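Long-range contacts in Lmo2445 protein (Listeria monocytogenes EGD-e, PDB 5HZL), which is a secreted, internalin-like leucine-rich repeat protein of unknown function that binds calcium ions: residues Ile106-Ala111 / Val127-Asn132; Val148-Glu153 / Asp173-Asn178; Glu274-Ile279 / Asp293-Ile298. All coordinates share one frame; numbering follows the deposited sequence.

Interaction 1. Residues Ile106-Ala111 / Val127-Asn132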
ATOM      1  N   ILE A 106      -6.392  -2.263 -12.365  1.00 41.98           N
ATOM      2  CA  ILE A 106      -5.931  -0.925 -11.949  1.00 42.31           C
ATOM      3  C   ILE A 106      -4.396  -0.901 -11.964  1.00 41.70           C
ATOM      4  O   ILE A 106      -3.772  -1.664 -11.246  1.00 39.59           O
ATOM      5  CB  ILE A 106      -6.420  -0.534 -10.536  1.00 42.48           C
ATOM      6  CG1 ILE A 106      -7.930  -0.341 -10.550  1.00 43.50           C
ATOM      7  CG2 ILE A 106      -5.736   0.751 -10.052  1.00 42.23           C
ATOM      8  CD1 ILE A 106      -8.528   0.113  -9.235  1.00 43.90           C
ATOM      9  N   GLU A 107      -3.818  -0.031 -12.788  1.00 42.38           N
ATOM     10  CA  GLU A 107      -2.376   0.146 -12.891  1.00 44.14           C
ATOM     11  C   GLU A 107      -2.081   1.543 -12.364  1.00 41.03           C
ATOM     12  O   GLU A 107      -2.210   2.531 -13.087  1.00 39.34           O
ATOM     13  CB  GLU A 107      -1.912  -0.065 -14.327  1.00 49.58           C
ATOM     14  CG  GLU A 107      -1.966  -1.531 -14.745  1.00 54.97           C
ATOM     15  CD  GLU A 107      -1.628  -1.770 -16.212  1.00 62.60           C
ATOM     16  OE1 GLU A 107      -1.699  -0.812 -17.034  1.00 68.19           O
ATOM     17  OE2 GLU A 107      -1.318  -2.940 -16.553  1.00 68.02           O
ATOM     18  N   ALA A 108      -1.680   1.596 -11.091  1.00 39.17           N
ATOM     19  CA  ALA A 108      -1.425   2.848 -10.373  1.00 37.29           C
ATOM     20  C   ALA A 108      -0.084   2.948  -9.657  1.00 35.21           C
ATOM     21  O   ALA A 108      -0.004   3.440  -8.532  1.00 35.36           O
ATOM     22  CB  ALA A 108      -2.561   3.065  -9.386  1.00 37.49           C
ATOM     23  N   ASN A 109       0.968   2.494 -10.320  1.00 33.89           N
ATOM     24  CA  ASN A 109       2.320   2.562  -9.771  1.00 32.96           C
ATOM     25  C   ASN A 109       2.796   4.015  -9.620  1.00 33.18           C
ATOM     26  O   ASN A 109       2.544   4.836 -10.498  1.00 32.92           O
ATOM     27  CB  ASN A 109       3.309   1.867 -10.729  1.00 32.54           C
ATOM     28  CG  ASN A 109       4.752   2.002 -10.282  1.00 32.27           C
ATOM     29  OD1 ASN A 109       5.478   2.839 -10.784  1.00 32.83           O
ATOM     30  ND2 ASN A 109       5.144   1.240  -9.283  1.00 32.83           N
ATOM     31  N   GLY A 110       3.490   4.318  -8.522  1.00 33.16           N
ATOM     32  CA  GLY A 110       4.057   5.654  -8.281  1.00 33.86           C
ATOM     33  C   GLY A 110       3.146   6.829  -8.544  1.00 34.59           C
ATOM     34  O   GLY A 110       3.547   7.812  -9.155  1.00 35.71           O
ATOM     35  N   ALA A 111       1.916   6.714  -8.061  1.00 34.63           N
ATOM     36  CA  ALA A 111       0.902   7.731  -8.237  1.00 34.77           C
ATOM     37  C   ALA A 111       0.651   8.528  -6.960  1.00 35.23           C
ATOM     38  O   ALA A 111      -0.339   9.253  -6.861  1.00 35.38           O
ATOM     39  CB  ALA A 111      -0.374   7.055  -8.689  1.00 34.54           C
ATOM     40  N   VAL A 127      -4.590  -5.428  -9.334  1.00 43.11           N
ATOM     41  CA  VAL A 127      -4.362  -4.077  -8.846  1.00 43.22           C
ATOM     42  C   VAL A 127      -2.858  -3.887  -8.587  1.00 41.91           C
ATOM     43  O   VAL A 127      -2.272  -4.670  -7.870  1.00 42.69           O
ATOM     44  CB  VAL A 127      -5.254  -3.811  -7.595  1.00 44.44           C
ATOM     45  CG1 VAL A 127      -4.919  -4.740  -6.432  1.00 44.71           C
ATOM     46  CG2 VAL A 127      -5.147  -2.376  -7.130  1.00 44.84           C
ATOM     47  N   ASP A 128      -2.241  -2.882  -9.217  1.00 42.68           N
ATOM     48  CA  ASP A 128      -0.801  -2.549  -9.067  1.00 43.07           C
ATOM     49  C   ASP A 128      -0.703  -1.205  -8.328  1.00 42.28           C
ATOM     50  O   ASP A 128      -0.809  -0.139  -8.933  1.00 41.48           O
ATOM     51  CB  ASP A 128      -0.090  -2.477 -10.435  1.00 45.27           C
ATOM     52  CG  ASP A 128       1.442  -2.170 -10.331  1.00 48.81           C
ATOM     53  OD1 ASP A 128       2.015  -2.167  -9.214  1.00 50.21           O
ATOM     54  OD2 ASP A 128       2.092  -1.944 -11.393  1.00 50.47           O
ATOM     55  N   LEU A 129      -0.512  -1.278  -7.012  1.00 42.04           N
ATOM     56  CA  LEU A 129      -0.409  -0.107  -6.141  1.00 41.57           C
ATOM     57  C   LEU A 129       0.999   0.042  -5.576  1.00 40.20           C
ATOM     58  O   LEU A 129       1.211   0.669  -4.541  1.00 40.19           O
ATOM     59  CB  LEU A 129      -1.434  -0.233  -5.012  1.00 42.59           C
ATOM     60  CG  LEU A 129      -2.892  -0.143  -5.448  1.00 43.75           C
ATOM     61  CD1 LEU A 129      -3.828  -0.677  -4.378  1.00 44.47           C
ATOM     62  CD2 LEU A 129      -3.254   1.291  -5.812  1.00 44.98           C
ATOM     63  N   SER A 130       1.967  -0.517  -6.283  1.00 39.22           N
ATOM     64  CA  SER A 130       3.345  -0.438  -5.860  1.00 38.27           C
ATOM     65  C   SER A 130       3.891   0.994  -5.965  1.00 37.80           C
ATOM     66  O   SER A 130       3.509   1.747  -6.847  1.00 37.37           O
ATOM     67  CB  SER A 130       4.184  -1.356  -6.746  1.00 38.37           C
ATOM     68  OG  SER A 130       4.097  -0.961  -8.109  1.00 37.98           O
ATOM     69  N   GLN A 131       4.776   1.348  -5.039  1.00 37.33           N
ATOM     70  CA  GLN A 131       5.436   2.644  -5.011  1.00 37.22           C
ATOM     71  C   GLN A 131       4.563   3.848  -4.732  1.00 37.60           C
ATOM     72  O   GLN A 131       4.835   4.970  -5.177  1.00 36.69           O
ATOM     73  CB  GLN A 131       6.336   2.821  -6.236  1.00 38.47           C
ATOM     74  CG  GLN A 131       7.482   1.811  -6.235  1.00 38.80           C
ATOM     75  CD  GLN A 131       8.418   1.964  -7.410  1.00 39.33           C
ATOM     76  OE1 GLN A 131       8.007   2.132  -8.562  1.00 40.81           O
ATOM     77  NE2 GLN A 131       9.687   1.869  -7.129  1.00 40.52           N
ATOM     78  N   ASN A 132       3.510   3.597  -3.966  1.00 37.47           N
ATOM     79  CA  ASN A 132       2.607   4.642  -3.525  1.00 37.44           C
ATOM     80  C   ASN A 132       3.062   5.023  -2.106  1.00 36.53           C
ATOM     81  O   ASN A 132       4.222   4.789  -1.763  1.00 34.26           O
ATOM     82  CB  ASN A 132       1.154   4.202  -3.680  1.00 37.83           C
ATOM     83  CG  ASN A 132       0.690   4.274  -5.125  1.00 38.61           C
ATOM     84  OD1 ASN A 132       0.603   5.359  -5.701  1.00 38.32           O
ATOM     85  ND2 ASN A 132       0.340   3.130  -5.700  1.00 39.49           N
TER
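Asn132 reaches from segment 127-132 to segment 106-111 with both ends of its amide. ND2 donates to Ala108 O at 2.9 Å, close to its own amide plane, while OD1 accepts from Ala111 N at 3.0 Å, the donor standing above the carbonyl plane. ND2 also holds Leu129 O across the type II turn Leu129-Asn132, and OD1 takes a further bond from Ile113 N, so this buried amide is fixed in rotation. A second polar cluster lies around Asn109. With CG anti to the backbone N (chi1 175°), its ND2 is brought within 2.7 Å of Ser130 OG and 3.1 Å of Gln131 OE1, both near the amide plane; the two amides are turned 40° apart. Ser130 OG in turn donates to Asp128 OD1 on the syn side of the carboxylate. Backbone bonds of parallel type run from Asp128 N to Ile106 O and from Ala108 N to Asp128 O, with Gly110 N to Ser130 O continuing them past the strands. Apolar contact is slight: Ala108 CB meets Leu129 CD2 at 4.0 Å. Stacked parallel strands, inward aliphatic groups and a buried asparagine at the turn, bonded to the backbone of the preceding repeat, mark a leucine-rich repeat.

Interaction 2. Residues Val148-Glu153 / Asp173-Asn178; sequences VSINME and DSLILN. With CA (calcium ion), chain E; CA (calcium ion), chain F.
Glu153 and Asn178 cross at an angle, their carboxylate and amide planes 45° apart. Asn178 ND2 donates a hydrogen bond of 2.8 Å to Glu153 OE2 from above the carboxylate plane. The glutamate chain runs straight outward, CG anti to the backbone N (chi1 -180°), and both its oxygens hold a calcium ion, OE1 at 2.8 Å and OE2 at 2.7 Å. The calcium ion and the amide N-H share OE2, and the cation probably offsets the carboxylate's charge. Beside this pair Asn151 crosses Ile176 obliquely, OD1 lying 3.6 Å from Ile176 CB; the same OD1 accepts from Glu153 N in an Asx turn, where the chain leaves the strand. Ahead of this end, strands 149-151 and 174-176 run parallel, 6° apart, as adjacent rungs of the leucine-rich repeat sheet. On its inward face Ile150 and Leu175 lie side by side and point the same way, Leu175 CD1 touching both CB and CG2 of Ile150. Met152 and Leu177 continue the row beyond the strands, the selenomethionine bending at its far end to bring CE to 3.8 Å from Leu177 CD2. Where the strands begin, Val148 O accepts from Asp173 N and Ser174 N. Val148 CG1 lies alongside Asp173 CB, while the aspartate's OD1 leads away to bind another calcium ion at 2.6 Å, with Gln194 O as a further ligand.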
ATOM      1  N   VAL A 148      -7.356 -11.352  -7.815  1.00 45.49           N
ATOM      2  CA  VAL A 148      -6.462 -12.483  -8.046  1.00 46.31           C
ATOM      3  C   VAL A 148      -5.032 -12.103  -7.692  1.00 45.34           C
ATOM      4  O   VAL A 148      -4.304 -12.923  -7.143  1.00 46.24           O
ATOM      5  CB  VAL A 148      -6.532 -12.985  -9.508  1.00 46.43           C
ATOM      6  CG1 VAL A 148      -5.500 -14.089  -9.772  1.00 46.15           C
ATOM      7  CG2 VAL A 148      -7.945 -13.465  -9.810  1.00 47.49           C
ATOM      8  N   SER A 149      -4.629 -10.878  -8.008  1.00 44.88           N
ATOM      9  CA  SER A 149      -3.270 -10.434  -7.703  1.00 44.60           C
ATOM     10  C   SER A 149      -3.204  -8.976  -7.268  1.00 43.42           C
ATOM     11  O   SER A 149      -3.769  -8.100  -7.910  1.00 42.17           O
ATOM     12  CB  SER A 149      -2.344 -10.650  -8.895  1.00 44.48           C
ATOM     13  OG  SER A 149      -2.761  -9.872  -9.976  1.00 44.45           O
ATOM     14  N   ILE A 150      -2.479  -8.766  -6.171  1.00 44.28           N
ATOM     15  CA  ILE A 150      -2.246  -7.481  -5.534  1.00 43.46           C
ATOM     16  C   ILE A 150      -0.757  -7.205  -5.434  1.00 43.00           C
ATOM     17  O   ILE A 150       0.006  -8.024  -4.922  1.00 42.22           O
ATOM     18  CB  ILE A 150      -2.791  -7.501  -4.096  1.00 44.62           C
ATOM     19  CG1 ILE A 150      -4.323  -7.628  -4.123  1.00 46.11           C
ATOM     20  CG2 ILE A 150      -2.367  -6.250  -3.324  1.00 44.00           C
ATOM     21  CD1 ILE A 150      -4.947  -7.797  -2.753  1.00 47.33           C
ATOM     22  N   ASN A 151      -0.349  -6.038  -5.908  1.00 43.00           N
ATOM     23  CA  ASN A 151       1.039  -5.642  -5.824  1.00 42.40           C
ATOM     24  C   ASN A 151       1.113  -4.340  -5.033  1.00 41.40           C
ATOM     25  O   ASN A 151       0.539  -3.335  -5.459  1.00 41.02           O
ATOM     26  CB  ASN A 151       1.617  -5.495  -7.221  1.00 42.66           C
ATOM     27  CG  ASN A 151       3.088  -5.128  -7.230  1.00 42.30           C
ATOM     28  OD1 ASN A 151       3.739  -4.989  -6.207  1.00 42.41           O
ATOM     29  ND2 ASN A 151       3.609  -4.963  -8.408  1.00 43.92           N
HETATM   30  N   MSE A 152       1.794  -4.388  -3.881  1.00 40.66           N
HETATM   31  CA  MSE A 152       1.998  -3.218  -3.014  1.00 41.29           C
HETATM   32  C   MSE A 152       3.457  -3.166  -2.609  1.00 39.87           C
HETATM   33  O   MSE A 152       3.815  -2.837  -1.474  1.00 39.33           O
HETATM   34  CB  MSE A 152       1.014  -3.214  -1.847  1.00 43.74           C
HETATM   35  CG  MSE A 152      -0.300  -2.572  -2.271  1.00 46.54           C
HETATM   36 SE   MSE A 152      -1.561  -2.415  -0.757  1.00 51.84          SE
HETATM   37  CE  MSE A 152      -1.632  -4.301  -0.193  1.00 49.45           C
ATOM     38  N   GLU A 153       4.322  -3.466  -3.570  1.00 38.72           N
ATOM     39  CA  GLU A 153       5.752  -3.429  -3.333  1.00 38.40           C
ATOM     40  C   GLU A 153       6.209  -2.010  -3.130  1.00 37.04           C
ATOM     41  O   GLU A 153       5.839  -1.133  -3.896  1.00 36.16           O
ATOM     42  CB  GLU A 153       6.517  -3.983  -4.541  1.00 39.49           C
ATOM     43  CG  GLU A 153       8.045  -3.992  -4.395  1.00 40.64           C
ATOM     44  CD  GLU A 153       8.755  -4.591  -5.589  1.00 41.62           C
ATOM     45  OE1 GLU A 153       8.145  -4.698  -6.649  1.00 45.49           O
ATOM     46  OE2 GLU A 153       9.935  -4.953  -5.502  1.00 42.16           O
ATOM     47  N   ASP A 173      -4.195 -15.097  -5.629  1.00 53.38           N
ATOM     48  CA  ASP A 173      -3.109 -16.027  -5.921  1.00 54.67           C
ATOM     49  C   ASP A 173      -1.723 -15.384  -5.902  1.00 52.93           C
ATOM     50  O   ASP A 173      -0.718 -16.102  -5.941  1.00 53.78           O
ATOM     51  CB  ASP A 173      -3.339 -16.643  -7.305  1.00 56.32           C
ATOM     52  CG  ASP A 173      -2.480 -17.869  -7.554  1.00 58.68           C
ATOM     53  OD1 ASP A 173      -2.531 -18.822  -6.731  1.00 62.97           O
ATOM     54  OD2 ASP A 173      -1.790 -17.897  -8.590  1.00 57.84           O
ATOM     55  N   SER A 174      -1.660 -14.054  -5.872  1.00 51.06           N
ATOM     56  CA  SER A 174      -0.378 -13.349  -5.839  1.00 49.64           C
ATOM     57  C   SER A 174      -0.484 -12.111  -4.948  1.00 46.50           C
ATOM     58  O   SER A 174      -1.350 -11.271  -5.158  1.00 43.68           O
ATOM     59  CB  SER A 174       0.066 -12.970  -7.249  1.00 50.07           C
ATOM     60  OG  SER A 174       1.356 -12.378  -7.229  1.00 50.85           O
ATOM     61  N   LEU A 175       0.405 -12.011  -3.962  1.00 45.37           N
ATOM     62  CA  LEU A 175       0.412 -10.891  -3.018  1.00 44.78           C
ATOM     63  C   LEU A 175       1.854 -10.434  -2.816  1.00 43.57           C
ATOM     64  O   LEU A 175       2.614 -11.090  -2.114  1.00 44.30           O
ATOM     65  CB  LEU A 175      -0.223 -11.332  -1.689  1.00 45.66           C
ATOM     66  CG  LEU A 175      -0.293 -10.328  -0.542  1.00 44.65           C
ATOM     67  CD1 LEU A 175      -1.134  -9.134  -0.949  1.00 44.57           C
ATOM     68  CD2 LEU A 175      -0.859 -10.989   0.702  1.00 45.04           C
ATOM     69  N   ILE A 176       2.216  -9.305  -3.420  1.00 42.99           N
ATOM     70  CA  ILE A 176       3.576  -8.770  -3.343  1.00 42.98           C
ATOM     71  C   ILE A 176       3.607  -7.632  -2.322  1.00 41.95           C
ATOM     72  O   ILE A 176       2.939  -6.614  -2.516  1.00 41.19           O
ATOM     73  CB  ILE A 176       4.052  -8.233  -4.718  1.00 43.43           C
ATOM     74  CG1 ILE A 176       3.609  -9.135  -5.897  1.00 44.75           C
ATOM     75  CG2 ILE A 176       5.557  -7.974  -4.705  1.00 44.15           C
ATOM     76  CD1 ILE A 176       4.083 -10.567  -5.863  1.00 45.32           C
ATOM     77  N   LEU A 177       4.384  -7.808  -1.250  1.00 41.93           N
ATOM     78  CA  LEU A 177       4.497  -6.813  -0.171  1.00 41.32           C
ATOM     79  C   LEU A 177       5.923  -6.482   0.283  1.00 39.95           C
ATOM     80  O   LEU A 177       6.094  -5.917   1.365  1.00 38.66           O
ATOM     81  CB  LEU A 177       3.724  -7.320   1.048  1.00 42.97           C
ATOM     82  CG  LEU A 177       2.215  -7.471   0.937  1.00 43.94           C
ATOM     83  CD1 LEU A 177       1.662  -8.175   2.163  1.00 45.89           C
ATOM     84  CD2 LEU A 177       1.578  -6.107   0.779  1.00 43.66           C
ATOM     85  N   ASN A 178       6.941  -6.822  -0.507  1.00 38.97           N
ATOM     86  CA  ASN A 178       8.307  -6.486  -0.092  1.00 38.44           C
ATOM     87  C   ASN A 178       8.559  -4.981  -0.049  1.00 38.08           C
ATOM     88  O   ASN A 178       7.796  -4.212  -0.608  1.00 38.33           O
ATOM     89  CB  ASN A 178       9.381  -7.172  -0.959  1.00 38.36           C
ATOM     90  CG  ASN A 178       9.213  -6.914  -2.450  1.00 38.43           C
ATOM     91  OD1 ASN A 178       8.158  -7.183  -3.015  1.00 40.29           O
ATOM     92  ND2 ASN A 178      10.268  -6.454  -3.105  1.00 37.80           N
TER
HETATM   93 CA    CA E 404      10.147  -6.101  -7.973  1.00 54.58          CA
HETATM   94 CA    CA F 405      -3.837 -20.829  -5.726  1.00 64.08          CA

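Interaction 3. Residues Glu274-Ile279 / Asp293-Ile298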
ATOM      1  N   GLU A 274      22.432  10.807  23.038  1.00 73.65           N
ATOM      2  CA  GLU A 274      21.613  10.282  21.951  1.00 71.34           C
ATOM      3  C   GLU A 274      22.112   8.919  21.482  1.00 69.00           C
ATOM      4  O   GLU A 274      23.312   8.707  21.346  1.00 68.39           O
ATOM      5  CB  GLU A 274      21.617  11.271  20.784  1.00 72.86           C
ATOM      6  CG  GLU A 274      21.108  12.665  21.150  1.00 76.15           C
ATOM      7  CD  GLU A 274      19.649  12.685  21.594  1.00 76.21           C
ATOM      8  OE1 GLU A 274      18.862  11.815  21.158  1.00 74.80           O
ATOM      9  OE2 GLU A 274      19.281  13.598  22.363  1.00 78.35           O
ATOM     10  N   HIS A 275      21.181   8.001  21.241  1.00 67.18           N
ATOM     11  CA  HIS A 275      21.503   6.656  20.783  1.00 66.93           C
ATOM     12  C   HIS A 275      20.424   6.155  19.820  1.00 64.56           C
ATOM     13  O   HIS A 275      19.229   6.266  20.098  1.00 64.65           O
ATOM     14  CB  HIS A 275      21.612   5.681  21.967  1.00 68.43           C
ATOM     15  CG  HIS A 275      22.745   5.968  22.905  1.00 73.49           C
ATOM     16  ND1 HIS A 275      24.030   5.509  22.689  1.00 76.42           N
ATOM     17  CD2 HIS A 275      22.785   6.648  24.077  1.00 76.83           C
ATOM     18  CE1 HIS A 275      24.814   5.906  23.677  1.00 78.50           C
ATOM     19  NE2 HIS A 275      24.082   6.598  24.533  1.00 80.13           N
ATOM     20  N   LEU A 276      20.855   5.614  18.687  1.00 61.93           N
ATOM     21  CA  LEU A 276      19.952   5.056  17.697  1.00 58.78           C
ATOM     22  C   LEU A 276      20.178   3.547  17.781  1.00 57.57           C
ATOM     23  O   LEU A 276      21.240   3.043  17.414  1.00 57.44           O
ATOM     24  CB  LEU A 276      20.270   5.591  16.305  1.00 58.62           C
ATOM     25  CG  LEU A 276      19.379   5.077  15.178  1.00 57.57           C
ATOM     26  CD1 LEU A 276      17.929   5.473  15.450  1.00 57.41           C
ATOM     27  CD2 LEU A 276      19.857   5.598  13.829  1.00 58.29           C
ATOM     28  N   LEU A 277      19.184   2.832  18.285  1.00 56.54           N
ATOM     29  CA  LEU A 277      19.283   1.389  18.441  1.00 56.19           C
ATOM     30  C   LEU A 277      18.654   0.695  17.261  1.00 55.25           C
ATOM     31  O   LEU A 277      17.631   1.124  16.758  1.00 54.96           O
ATOM     32  CB  LEU A 277      18.620   0.982  19.744  1.00 56.05           C
ATOM     33  CG  LEU A 277      19.396   1.519  20.950  1.00 57.79           C
ATOM     34  CD1 LEU A 277      18.541   1.541  22.198  1.00 59.75           C
ATOM     35  CD2 LEU A 277      20.671   0.726  21.165  1.00 58.82           C
ATOM     36  N   GLU A 278      19.271  -0.389  16.824  1.00 56.17           N
ATOM     37  CA  GLU A 278      18.778  -1.120  15.684  1.00 55.45           C
ATOM     38  C   GLU A 278      18.797  -2.626  15.901  1.00 53.62           C
ATOM     39  O   GLU A 278      19.756  -3.166  16.429  1.00 53.54           O
ATOM     40  CB  GLU A 278      19.612  -0.736  14.459  1.00 58.26           C
ATOM     41  CG  GLU A 278      19.283  -1.502  13.180  1.00 60.50           C
ATOM     42  CD  GLU A 278      20.064  -1.016  11.968  1.00 63.42           C
ATOM     43  OE1 GLU A 278      20.204   0.215  11.780  1.00 64.52           O
ATOM     44  OE2 GLU A 278      20.517  -1.876  11.180  1.00 66.47           O
ATOM     45  N   ILE A 279      17.712  -3.273  15.493  1.00 51.15           N
ATOM     46  CA  ILE A 279      17.560  -4.711  15.555  1.00 51.34           C
ATOM     47  C   ILE A 279      17.601  -5.110  14.088  1.00 50.52           C
ATOM     48  O   ILE A 279      16.715  -4.756  13.335  1.00 47.84           O
ATOM     49  CB  ILE A 279      16.224  -5.139  16.177  1.00 51.27           C
ATOM     50  CG1 ILE A 279      16.120  -4.612  17.608  1.00 53.23           C
ATOM     51  CG2 ILE A 279      16.110  -6.658  16.182  1.00 51.80           C
ATOM     52  CD1 ILE A 279      14.796  -4.900  18.295  1.00 53.68           C
ATOM     53  N   ASP A 293      14.675   0.539  13.660  1.00 48.35           N
ATOM     54  CA  ASP A 293      15.400   1.555  14.445  1.00 50.11           C
ATOM     55  C   ASP A 293      14.568   2.147  15.575  1.00 49.54           C
ATOM     56  O   ASP A 293      13.363   2.380  15.436  1.00 50.45           O
ATOM     57  CB  ASP A 293      15.913   2.703  13.565  1.00 52.42           C
ATOM     58  CG  ASP A 293      17.085   2.307  12.676  1.00 54.87           C
ATOM     59  OD1 ASP A 293      17.525   1.131  12.691  1.00 54.24           O
ATOM     60  OD2 ASP A 293      17.576   3.207  11.958  1.00 58.75           O
ATOM     61  N   PHE A 294      15.241   2.416  16.688  1.00 49.07           N
ATOM     62  CA  PHE A 294      14.616   2.960  17.878  1.00 47.33           C
ATOM     63  C   PHE A 294      15.456   4.130  18.362  1.00 49.56           C
ATOM     64  O   PHE A 294      16.490   3.908  18.974  1.00 50.96           O
ATOM     65  CB  PHE A 294      14.538   1.864  18.944  1.00 45.30           C
ATOM     66  CG  PHE A 294      13.874   0.611  18.454  1.00 43.61           C
ATOM     67  CD1 PHE A 294      12.496   0.485  18.477  1.00 42.98           C
ATOM     68  CD2 PHE A 294      14.623  -0.431  17.942  1.00 43.61           C
ATOM     69  CE1 PHE A 294      11.874  -0.665  18.015  1.00 42.64           C
ATOM     70  CE2 PHE A 294      14.011  -1.587  17.478  1.00 43.38           C
ATOM     71  CZ  PHE A 294      12.637  -1.707  17.509  1.00 42.76           C
ATOM     72  N   PRO A 295      15.053   5.379  18.039  1.00 51.60           N
ATOM     73  CA  PRO A 295      15.820   6.535  18.528  1.00 53.91           C
ATOM     74  C   PRO A 295      15.609   6.666  20.037  1.00 55.44           C
ATOM     75  O   PRO A 295      14.469   6.666  20.505  1.00 54.40           O
ATOM     76  CB  PRO A 295      15.212   7.728  17.778  1.00 54.33           C
ATOM     77  CG  PRO A 295      14.397   7.143  16.679  1.00 53.37           C
ATOM     78  CD  PRO A 295      13.959   5.792  17.143  1.00 51.17           C
ATOM     79  N   VAL A 296      16.699   6.756  20.789  1.00 59.07           N
ATOM     80  CA  VAL A 296      16.617   6.847  22.239  1.00 61.22           C
ATOM     81  C   VAL A 296      17.536   7.909  22.828  1.00 63.96           C
ATOM     82  O   VAL A 296      18.655   8.113  22.358  1.00 66.50           O
ATOM     83  CB  VAL A 296      16.960   5.483  22.879  1.00 62.65           C
ATOM     84  CG1 VAL A 296      16.934   5.559  24.410  1.00 64.74           C
ATOM     85  CG2 VAL A 296      15.981   4.421  22.392  1.00 60.79           C
ATOM     86  N   THR A 297      17.028   8.576  23.862  1.00 64.45           N
ATOM     87  CA  THR A 297      17.757   9.595  24.599  1.00 66.87           C
ATOM     88  C   THR A 297      17.877   9.045  26.008  1.00 65.94           C
ATOM     89  O   THR A 297      16.864   8.782  26.655  1.00 64.48           O
ATOM     90  CB  THR A 297      17.006  10.934  24.621  1.00 67.11           C
ATOM     91  OG1 THR A 297      16.810  11.376  23.275  1.00 67.75           O
ATOM     92  CG2 THR A 297      17.791  11.985  25.402  1.00 68.93           C
ATOM     93  N   ILE A 298      19.111   8.849  26.459  1.00 67.00           N
ATOM     94  CA  ILE A 298      19.385   8.330  27.785  1.00 67.47           C
ATOM     95  C   ILE A 298      19.796   9.513  28.669  1.00 69.85           C
ATOM     96  O   ILE A 298      20.677  10.290  28.280  1.00 72.59           O
ATOM     97  CB  ILE A 298      20.504   7.271  27.729  1.00 69.21           C
ATOM     98  CG1 ILE A 298      20.116   6.142  26.776  1.00 67.32           C
ATOM     99  CG2 ILE A 298      20.762   6.674  29.104  1.00 71.03           C
ATOM    100  CD1 ILE A 298      21.187   5.090  26.601  1.00 69.75           C
TER
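Segments 274-279 and 293-298 run antiparallel as the two arms of a hairpin, their directions 158° apart, with His275-Val296 and Leu277-Phe294 as hydrogen-bonded pairs, each joined by two backbone bonds. On the face that carries His275, Leu277, Phe294 and Val296, apolar groups predominate. Leu277 CD1 rests obliquely against Val296 CG2 at 3.9 Å, and Ile279 brings CD1 to Phe294 CE2 at 3.5 Å, approaching the ring obliquely; Val220 touches both Ile279 and Phe294, and Tyr207 meets the phenyl ring. At the other end Ile298 crosses His275 at about a right angle, its CD1 lying 3.4 Å from His275 CD2. The ring nitrogens bond elsewhere, ND1 with Asp244 OD1 and NE2 with Gln271 O, which hold the imidazole in place.

The face of Glu274, Leu276, Glu278, Asp293, Pro295 and Thr297 is more polar. Glu274 folds back at chi2 (-63°), which turns its carboxylate toward Thr297, whose OG1 donates to OE1 at 3.0 Å from the syn side. Leu276 sets CD1 over Pro295 and CD2 near Asp293 OD2. Next to it Glu278 and Asp293 lie alongside each other and point the same way, carboxylate planes 23° apart, with Glu278 OE1 3.0 Å from Asp293 OD1. The link from Glu278 OE2 to Lys243 NZ is long and weak. Within this C-terminal domain, of an E-set-like family, the hairpin supplies two adjacent inner strands of a mixed sheet, 273-281 being the middle one. Two carboxylates placed side by side, Asp293 being buried, would probably be easier to protonate, whereas the two acceptors around the histidine would be consistent with an imidazole protonated on both nitrogens.

Along the chain the three contacts come in series. Interactions 1 and 2 are neighbours in one parallel sheet, their centres 11 Å apart: strands 126-128 and 149-151 follow each other in sequence and in space, and probable hydrogen bonds from Leu129 N to Asn151 O (2.8 Å) and from Gln131 N to Glu153 O (2.9 Å) join them. Together they span four consecutive strands of the leucine-rich repeat ladder. Interaction 3 lies in a separate mixed sheet of the C-terminal domain, its centre about 33 Å from that of interaction 1 and about 32 Å from that of interaction 2, without touching either. The protein thus couples a repetitive, calcium-bearing solenoid to a differently built β-domain.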